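Local coordinates for NAD-dependent epimerase/dehydratase (Methanobrevibacter ruminantium, PDB 6DNT), which probably interconverts UDP-N-acetylglucosamine and its 4-epimer with the help of bound NAD, and also binds UDP-N-acetylmuramic acid, at residues Y105-A110 with K147-S152. Residues are numbered along the deposited sequence; the frame is centred on the assembly and turned at random.
Sequences YVFHLA and KVIFSS. With NAD (nicotinamide-adenine-dinucleotide), chain B.
V106 bonds to K147 and I149, and H108 to I149 and S151, in a parallel ladder: strands 105-108 and 147-152 run 4.7 Å apart at closest approach, their directions differing by 9°. The two inner bonds, I149 N to V106 O and H108 N to I149 O, are both 2.8 Å, shorter than the end ones, V106 N to K147 O (3.1 Å) and S151 N to H108 O (3.2 Å).

On one face of the sheet, in one of the two conformers of I149, CD1 sits over the F107 ring, offset toward its rim, 3.9 Å from the centroid and 24° off the normal, a CH-pi contact. Both side chains pack against helix 250-262. On the other face, H108 CD2 meets F150 CD1 at 3.5 Å, at the edge of the phenyl ring; the planes, 32° apart, make an oblique pair. Both imidazole nitrogens are hydrogen-bonded, ND1 to T42 and NE2 to S133, which fixes the ring's rotation.

S151 OG reaches L109 CD2 (3.3 Å) while hydrogen-bonding Y204. L109 O accepts a weak hydrogen bond from NAD O3D (3.0 Å). Dinucleotide binding at the C-terminal end of a parallel sheet, with the helical connection between neighbouring strands, is characteristic of the Rossmann fold.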
loop_
_atom_site.group_PDB
_atom_site.type_symbol
_atom_site.label_atom_id
_atom_site.label_comp_id
_atom_site.label_asym_id
_atom_site.label_seq_id
_atom_site.Cartn_x
_atom_site.Cartn_y
_atom_site.Cartn_z
ATOM N N TYR A 105 -16.268 4.042 18.086
ATOM C CA TYR A 105 -15.851 3.174 16.982
ATOM C C TYR A 105 -16.065 3.872 15.655
ATOM O O TYR A 105 -16.965 4.705 15.529
ATOM C CB TYR A 105 -16.661 1.882 16.969
ATOM C CG TYR A 105 -16.576 1.089 18.235
ATOM C CD1 TYR A 105 -15.366 0.561 18.664
ATOM C CD2 TYR A 105 -17.711 0.858 19.015
ATOM C CE1 TYR A 105 -15.280 -0.175 19.834
ATOM C CE2 TYR A 105 -17.632 0.128 20.191
ATOM C CZ TYR A 105 -16.413 -0.378 20.597
ATOM O OH TYR A 105 -16.336 -1.101 21.761
ATOM N N VAL A 106 -15.223 3.529 14.680
ATOM C CA VAL A 106 -15.325 4.039 13.328
ATOM C C VAL A 106 -15.370 2.863 12.360
ATOM O O VAL A 106 -14.476 2.030 12.344
ATOM C CB VAL A 106 -14.141 4.958 12.974
ATOM C CG1 VAL A 106 -14.204 5.394 11.517
ATOM C CG2 VAL A 106 -14.123 6.166 13.908
ATOM N N PHE A 107 -16.438 2.808 11.573
ATOM C CA PHE A 107 -16.607 1.790 10.528
ATOM C C PHE A 107 -16.332 2.502 9.221
ATOM O O PHE A 107 -17.075 3.421 8.850
ATOM C CB PHE A 107 -18.015 1.223 10.537
ATOM C CG PHE A 107 -18.378 0.535 11.814
ATOM C CD1 PHE A 107 -18.934 1.270 12.866
ATOM C CD2 PHE A 107 -18.163 -0.826 11.986
ATOM C CE1 PHE A 107 -19.274 0.652 14.058
ATOM C CE2 PHE A 107 -18.505 -1.443 13.182
ATOM C CZ PHE A 107 -19.042 -0.697 14.215
ATOM N N HIS A 108 -15.252 2.129 8.538
ATOM C CA HIS A 108 -14.855 2.841 7.341
ATOM C C HIS A 108 -15.237 2.049 6.092
ATOM O O HIS A 108 -14.513 1.148 5.675
ATOM C CB HIS A 108 -13.358 3.157 7.371
ATOM C CG HIS A 108 -12.870 3.883 6.170
ATOM N ND1 HIS A 108 -13.612 4.841 5.518
ATOM C CD2 HIS A 108 -11.687 3.814 5.511
ATOM C CE1 HIS A 108 -12.923 5.310 4.500
ATOM N NE2 HIS A 108 -11.750 4.706 4.476
ATOM N N LEU A 109 -16.378 2.406 5.512
ATOM C CA LEU A 109 -16.865 1.785 4.258
ATOM C C LEU A 109 -16.818 2.711 3.064
ATOM O O LEU A 109 -16.947 2.234 1.938
ATOM C CB LEU A 109 -18.292 1.263 4.433
ATOM C CG LEU A 109 -18.432 0.257 5.569
ATOM C CD1 LEU A 109 -19.132 0.879 6.770
ATOM C CD2 LEU A 109 -19.180 -0.988 5.103
ATOM N N ALA A 110 -16.640 4.025 3.276
ATOM C CA ALA A 110 -16.606 4.959 2.155
ATOM C C ALA A 110 -15.405 4.630 1.275
ATOM O O ALA A 110 -14.306 4.454 1.785
ATOM C CB ALA A 110 -16.542 6.418 2.628
ATOM N N LYS A 147 -11.629 1.505 18.267
ATOM C CA LYS A 147 -11.370 0.585 17.163
ATOM C C LYS A 147 -11.837 1.160 15.836
ATOM O O LYS A 147 -12.897 1.796 15.770
ATOM C CB LYS A 147 -12.073 -0.739 17.407
ATOM C CG LYS A 147 -11.543 -1.896 16.566
ATOM C CD LYS A 147 -10.889 -2.945 17.424
ATOM C CE LYS A 147 -10.643 -4.208 16.646
ATOM N NZ LYS A 147 -11.007 -5.411 17.442
ATOM N N VAL A 148 -11.082 0.855 14.778
ATOM C CA VAL A 148 -11.458 1.138 13.395
ATOM C C VAL A 148 -11.812 -0.193 12.726
ATOM O O VAL A 148 -11.048 -1.147 12.865
ATOM C CB VAL A 148 -10.273 1.757 12.634
ATOM C CG1 VAL A 148 -10.584 1.861 11.143
ATOM C CG2 VAL A 148 -9.893 3.112 13.228
ATOM N N ILE A 149 -12.943 -0.282 12.018
ATOM C CA ILE A 149 -13.298 -1.509 11.326
ATOM C C ILE A 149 -13.275 -1.095 9.861
ATOM O O ILE A 149 -14.087 -0.277 9.449
ATOM C CB ILE A 149 -14.656 -2.059 11.779
ATOM C CG1 ILE A 149 -14.702 -2.229 13.318
ATOM C CG2 ILE A 149 -14.905 -3.395 11.086
ATOM C CD1 ILE A 149 -15.042 -0.965 14.093
ATOM N N PHE A 150 -12.321 -1.638 9.106
ATOM C CA PHE A 150 -12.063 -1.223 7.722
ATOM C C PHE A 150 -12.563 -2.270 6.727
ATOM O O PHE A 150 -12.310 -3.447 6.905
ATOM C CB PHE A 150 -10.559 -1.022 7.506
ATOM C CG PHE A 150 -10.193 -0.707 6.083
ATOM C CD1 PHE A 150 -10.691 0.424 5.458
ATOM C CD2 PHE A 150 -9.380 -1.567 5.346
ATOM C CE1 PHE A 150 -10.385 0.703 4.137
ATOM C CE2 PHE A 150 -9.071 -1.288 4.022
ATOM C CZ PHE A 150 -9.566 -0.159 3.416
ATOM N N SER A 151 -13.255 -1.808 5.685
ATOM C CA SER A 151 -13.767 -2.660 4.618
ATOM C C SER A 151 -12.697 -2.838 3.545
ATOM O O SER A 151 -12.445 -1.933 2.765
ATOM C CB SER A 151 -15.004 -2.018 3.980
ATOM O OG SER A 151 -16.063 -1.980 4.899
ATOM N N SER A 152 -12.059 -3.998 3.545
ATOM C CA SER A 152 -11.105 -4.385 2.507
ATOM C C SER A 152 -11.789 -5.375 1.575
ATOM O O SER A 152 -13.018 -5.481 1.586
ATOM C CB SER A 152 -9.842 -4.971 3.134
ATOM O OG SER A 152 -8.851 -5.128 2.146
HETATM P PA NAD B . -21.174 1.720 -2.094
HETATM O O1A NAD B . -22.621 1.333 -2.047
HETATM O O2A NAD B . -20.688 2.520 -3.252
HETATM O O5B NAD B . -20.873 2.497 -0.713
HETATM C C5B NAD B . -19.817 3.449 -0.607
HETATM C C4B NAD B . -20.422 4.669 0.058
HETATM O O4B NAD B . -19.377 5.615 0.293
HETATM C C3B NAD B . -21.457 5.369 -0.814
HETATM O O3B NAD B . -22.621 5.613 -0.036
HETATM C C2B NAD B . -20.778 6.641 -1.296
HETATM O O2B NAD B . -21.644 7.767 -1.518
HETATM C C1B NAD B . -19.773 6.895 -0.189
HETATM N N9A NAD B . -18.524 7.564 -0.577
HETATM C C8A NAD B . -17.673 7.214 -1.573
HETATM N N7A NAD B . -16.585 8.024 -1.585
HETATM C C5A NAD B . -16.727 8.887 -0.542
HETATM C C6A NAD B . -15.945 9.996 0.025
HETATM N N6A NAD B . -14.774 10.345 -0.531
HETATM N N1A NAD B . -16.458 10.643 1.117
HETATM C C2A NAD B . -17.633 10.292 1.669
HETATM N N3A NAD B . -18.404 9.281 1.204
HETATM C C4A NAD B . -17.989 8.570 0.116
HETATM O O3 NAD B . -20.252 0.406 -1.961
HETATM P PN NAD B . -20.442 -0.870 -1.043
HETATM O O1N NAD B . -21.407 -0.624 0.079
HETATM O O2N NAD B . -20.627 -2.073 -1.926
HETATM O O5D NAD B . -18.955 -0.972 -0.457
HETATM C C5D NAD B . -18.693 -0.578 0.895
HETATM C C4D NAD B . -17.245 -0.938 1.218
HETATM O O4D NAD B . -17.078 -2.354 1.107
HETATM C C3D NAD B . -16.241 -0.294 0.268
HETATM O O3D NAD B . -15.046 0.079 0.977
HETATM C C2D NAD B . -15.947 -1.399 -0.716
HETATM O O2D NAD B . -14.686 -1.225 -1.349
HETATM C C1D NAD B . -16.015 -2.617 0.178
HETATM N N1N NAD B . -16.275 -3.885 -0.512
HETATM C C2N NAD B . -17.455 -4.129 -1.107
HETATM C C3N NAD B . -17.694 -5.345 -1.741
HETATM C C7N NAD B . -18.992 -5.676 -2.440
HETATM O O7N NAD B . -19.104 -6.778 -2.965
HETATM N N7N NAD B . -19.984 -4.796 -2.525
HETATM C C4N NAD B . -16.676 -6.302 -1.723
HETATM C C5N NAD B . -15.463 -6.029 -1.114
HETATM C C6N NAD B . -15.279 -4.797 -0.520
#